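Local coordinates for protein N-acetylglucosamine-6-phosphate deacetylase (Thermotoga maritima, PDB 1O12) that probably removes the acetyl group from N-acetylglucosamine 6-phosphate as a metal-dependent hydrolase, in amino-sugar breakdown, at residues N332-V335 / D341-R344; D59-G64 / K235-C240. One frame throughout, in Å; residues are numbered along the deposited sequence.

Contact 1: residues N332-V335 / D341-R344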
# COMPACT_ATOMS: atom_id res chain seq x y z
N ASN A 332 17.14 1.62 -12.48
CA ASN A 332 17.06 1.48 -11.04
C ASN A 332 18.18 0.56 -10.49
O ASN A 332 18.82 0.91 -9.50
CB ASN A 332 15.67 0.99 -10.61
CG ASN A 332 14.57 2.05 -10.87
OD1 ASN A 332 14.86 3.25 -11.01
ND2 ASN A 332 13.30 1.61 -10.92
N SER A 333 18.45 -0.57 -11.12
CA SER A 333 19.50 -1.47 -10.63
C SER A 333 20.84 -0.79 -10.77
O SER A 333 21.67 -0.86 -9.88
CB SER A 333 19.57 -2.76 -11.44
OG SER A 333 18.33 -3.42 -11.48
N CYS A 334 21.05 -0.15 -11.91
CA CYS A 334 22.30 0.52 -12.14
C CYS A 334 22.58 1.50 -11.01
O CYS A 334 23.71 1.60 -10.56
CB CYS A 334 22.27 1.27 -13.49
SG CYS A 334 22.48 0.21 -14.93
N VAL A 335 21.55 2.21 -10.56
CA VAL A 335 21.74 3.18 -9.49
C VAL A 335 22.09 2.45 -8.21
O VAL A 335 22.93 2.90 -7.45
CB VAL A 335 20.46 4.05 -9.25
CG1 VAL A 335 20.58 4.82 -7.92
CG2 VAL A 335 20.28 5.05 -10.40
N ASP A 341 27.64 4.70 -15.45
CA ASP A 341 27.72 4.87 -16.90
C ASP A 341 26.93 3.77 -17.62
O ASP A 341 27.28 3.36 -18.72
CB ASP A 341 29.18 4.80 -17.37
CG ASP A 341 30.01 5.98 -16.90
OD1 ASP A 341 31.26 5.93 -17.07
OD2 ASP A 341 29.42 6.96 -16.36
N ARG A 342 25.87 3.29 -16.99
CA ARG A 342 25.04 2.24 -17.57
C ARG A 342 23.60 2.67 -17.31
O ARG A 342 23.37 3.63 -16.58
CB ARG A 342 25.32 0.92 -16.84
CG ARG A 342 25.69 -0.25 -17.71
CD ARG A 342 27.05 -0.08 -18.33
NE ARG A 342 28.15 -0.09 -17.36
CZ ARG A 342 28.48 -1.13 -16.61
NH1 ARG A 342 27.79 -2.26 -16.70
NH2 ARG A 342 29.51 -1.04 -15.77
N GLY A 343 22.63 1.99 -17.91
CA GLY A 343 21.22 2.30 -17.70
C GLY A 343 20.78 3.62 -18.31
O GLY A 343 19.77 4.20 -17.92
N ARG A 344 21.53 4.09 -19.29
CA ARG A 344 21.23 5.35 -19.93
C ARG A 344 21.57 5.31 -21.41
O ARG A 344 22.33 4.45 -21.87
CB ARG A 344 22.06 6.47 -19.29
CG ARG A 344 21.80 6.72 -17.79
CD ARG A 344 20.45 7.37 -17.59
NE ARG A 344 20.28 8.64 -18.29
CZ ARG A 344 20.93 9.78 -17.99
NH1 ARG A 344 21.81 9.82 -16.99
NH2 ARG A 344 20.65 10.90 -18.68
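The sulfur of Cys-334 is met by two groups of the loop 341-344, the backbone amide of Gly-343 and the first side-chain carbon of Arg-342. Cys-334 SG stands 3.5 Å from Gly-343 N, an approach that does not amount to a hydrogen bond, and 3.5 Å from Arg-342 CB, an ordinary van der Waals contact. The thiol reaches the loop because it is turned anti to its own carbonyl carbon (chi1 -77°), while Cys-334 CB lies 4.0 Å from Arg-342 O. Contact is thus made at the start of the arginine and along the peptide that follows it. Beyond CB the chain of Arg-342 bends at chi2 and chi3 and carries the guanidinium away from the helix, where NH1 has a long, weak ion pair with Asp-352. Gly-343 has a left-handed backbone (phi 70°) and brings its main chain close to the helix, with no side-chain carbon to press on the sulfur; its CA is 5.9 Å from Cys-334 CA. On the next residue, the salt bridge from Arg-344 NE to Asp-22 OD1 ties the loop to the N-terminal part of the chain. Helix 322-336 is flanked here by the loop and by the barrel strands: Cys-334 also touches Val-58 of strand 52-59, while Ser-333 packs on both Val-58 and Val-263 of strand 262-265.

Contact 2: residues D59-G64 / K235-C240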
# COMPACT_ATOMS: atom_id res chain seq x y z
N ASP A 59 19.61 -7.80 -14.91
CA ASP A 59 18.93 -8.78 -14.07
C ASP A 59 19.83 -9.08 -12.89
O ASP A 59 20.78 -9.84 -13.01
CB ASP A 59 18.63 -10.08 -14.84
CG ASP A 59 17.59 -10.94 -14.12
OD1 ASP A 59 17.33 -10.65 -12.93
OD2 ASP A 59 17.05 -11.91 -14.70
N PRO A 60 19.52 -8.51 -11.72
CA PRO A 60 20.33 -8.72 -10.52
C PRO A 60 19.94 -9.96 -9.75
O PRO A 60 20.53 -10.24 -8.70
CB PRO A 60 20.08 -7.45 -9.72
CG PRO A 60 18.60 -7.21 -9.98
CD PRO A 60 18.46 -7.50 -11.46
N HIS A 61 18.97 -10.69 -10.27
CA HIS A 61 18.48 -11.87 -9.56
C HIS A 61 18.04 -12.98 -10.51
O HIS A 61 16.87 -13.02 -10.90
CB HIS A 61 17.31 -11.47 -8.66
CG HIS A 61 16.98 -12.49 -7.62
ND1 HIS A 61 16.18 -12.21 -6.53
CD2 HIS A 61 17.34 -13.79 -7.49
CE1 HIS A 61 16.06 -13.28 -5.77
NE2 HIS A 61 16.76 -14.26 -6.33
N ILE A 62 18.97 -13.86 -10.87
CA ILE A 62 18.68 -15.00 -11.74
C ILE A 62 19.62 -16.16 -11.35
O ILE A 62 20.83 -15.98 -11.32
CB ILE A 62 18.85 -14.65 -13.26
CG1 ILE A 62 18.80 -15.92 -14.11
CG2 ILE A 62 20.15 -13.92 -13.50
CD1 ILE A 62 18.86 -15.66 -15.62
N HIS A 63 19.05 -17.33 -11.09
CA HIS A 63 19.80 -18.53 -10.69
C HIS A 63 20.41 -19.30 -11.87
O HIS A 63 21.56 -19.72 -11.83
CB HIS A 63 18.87 -19.47 -9.90
CG HIS A 63 18.20 -18.80 -8.74
ND1 HIS A 63 18.84 -18.59 -7.54
CD2 HIS A 63 17.00 -18.18 -8.64
CE1 HIS A 63 18.06 -17.87 -6.75
NE2 HIS A 63 16.94 -17.61 -7.39
N GLY A 64 19.60 -19.48 -12.90
CA GLY A 64 20.01 -20.23 -14.07
C GLY A 64 18.93 -20.04 -15.10
O GLY A 64 17.93 -19.37 -14.84
N LYS A 235 13.94 0.35 -2.69
CA LYS A 235 13.43 -0.19 -3.94
C LYS A 235 12.95 -1.63 -3.73
O LYS A 235 13.46 -2.33 -2.86
CB LYS A 235 14.50 -0.12 -5.03
CG LYS A 235 15.12 1.26 -5.21
CD LYS A 235 15.88 1.33 -6.54
CE LYS A 235 16.55 2.68 -6.74
NZ LYS A 235 15.62 3.81 -6.43
N LEU A 236 11.98 -2.08 -4.53
CA LEU A 236 11.46 -3.42 -4.37
C LEU A 236 11.65 -4.21 -5.64
O LEU A 236 11.32 -3.74 -6.73
CB LEU A 236 9.97 -3.40 -4.05
CG LEU A 236 9.44 -2.41 -3.00
CD1 LEU A 236 7.94 -2.57 -2.85
CD2 LEU A 236 10.14 -2.68 -1.68
N GLU A 237 12.19 -5.42 -5.54
CA GLU A 237 12.31 -6.17 -6.76
C GLU A 237 11.00 -6.95 -6.93
O GLU A 237 10.42 -7.41 -5.97
CB GLU A 237 13.60 -7.03 -6.77
CG GLU A 237 13.63 -8.30 -5.98
CD GLU A 237 14.98 -9.03 -6.06
OE1 GLU A 237 14.99 -10.23 -5.77
OE2 GLU A 237 16.02 -8.41 -6.40
N LEU A 238 10.52 -7.06 -8.16
CA LEU A 238 9.28 -7.75 -8.45
C LEU A 238 9.41 -8.81 -9.55
O LEU A 238 10.00 -8.55 -10.60
CB LEU A 238 8.22 -6.75 -8.91
CG LEU A 238 7.85 -5.45 -8.21
CD1 LEU A 238 6.65 -4.86 -8.99
CD2 LEU A 238 7.48 -5.66 -6.73
N ILE A 239 8.86 -10.00 -9.33
CA ILE A 239 8.90 -11.03 -10.36
C ILE A 239 7.58 -10.93 -11.14
O ILE A 239 6.56 -11.37 -10.63
CB ILE A 239 9.02 -12.43 -9.74
CG1 ILE A 239 10.34 -12.55 -8.97
CG2 ILE A 239 8.92 -13.51 -10.83
CD1 ILE A 239 10.36 -13.70 -7.98
N CYS A 240 7.60 -10.38 -12.35
CA CYS A 240 6.37 -10.22 -13.11
C CYS A 240 5.91 -11.35 -13.99
O CYS A 240 5.73 -11.16 -15.19
CB CYS A 240 6.42 -8.97 -13.95
SG CYS A 240 6.45 -7.57 -12.91
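His-61 and Glu-237 meet side chain to side chain across the interior of the barrel, where the ring nitrogen ND1 donates to one carboxylate oxygen. The bond from His-61 ND1 to Glu-237 OE1 is close to straight, 165° at the hydrogen, but its modelled length of 2.4 Å is very short and the exact value is doubtful. OE1 comes in at the edge of the imidazole, near its plane, while the carboxylate itself is twisted 45° from the ring. Glu-237 OE2 stays back, 3.8 Å from His-61 ND1. Two conformations produce this meeting: His-61 has CG anti to the backbone N, and Glu-237 starts with CG between its backbone N and carbonyl carbon (chi1 77°) before running on extended, so that its carboxylate spans the gap between strands whose nearest CA atoms, of His-61 and Glu-237, are 8.9 Å apart. The corner before the histidine is fixed by an Asx turn, in which Asp-59 OD1 accepts from His-61 N at 3.1 Å, from above the carboxylate plane. His-61 and His-63 form the HxH motif of the amidohydrolases. The other ring nitrogen, His-61 NE2, is hydrogen-bonded to Glu-127 OE1, part of the iron site. A glutamine in place of Glu-237 would probably leave Arg-206 without its charge partner and weaken the grip that keeps the His-61 ring from turning. Since OE1 also accepts from the backbone N of the iron ligand His-209 and OE2 pairs with Arg-206, this buried carboxylate is well satisfied, consistent with a second-shell group that helps set the ring orientation beside the metal.

Contacts 1 and 2 have centres 15 Å apart and belong to different layers of the barrel, yet their segments touch. Ser-333 OG packs 4.1 Å from Pro-60 CD, just before the histidine of contact 2, and Asn-332 O lies 4.0 Å from Lys-235 CE at the start of the other strand. Helix segment 332-335 therefore borders both strand segments of contact 2, while meeting the loop 341-344 through Cys-334. Only contact 2 reaches the active site: the side chain of His-61 is about 5 Å from the iron ion and about 3 Å from the side chain of Asp-267, the predicted proton donor/acceptor. Contact 1 lies away from these sites.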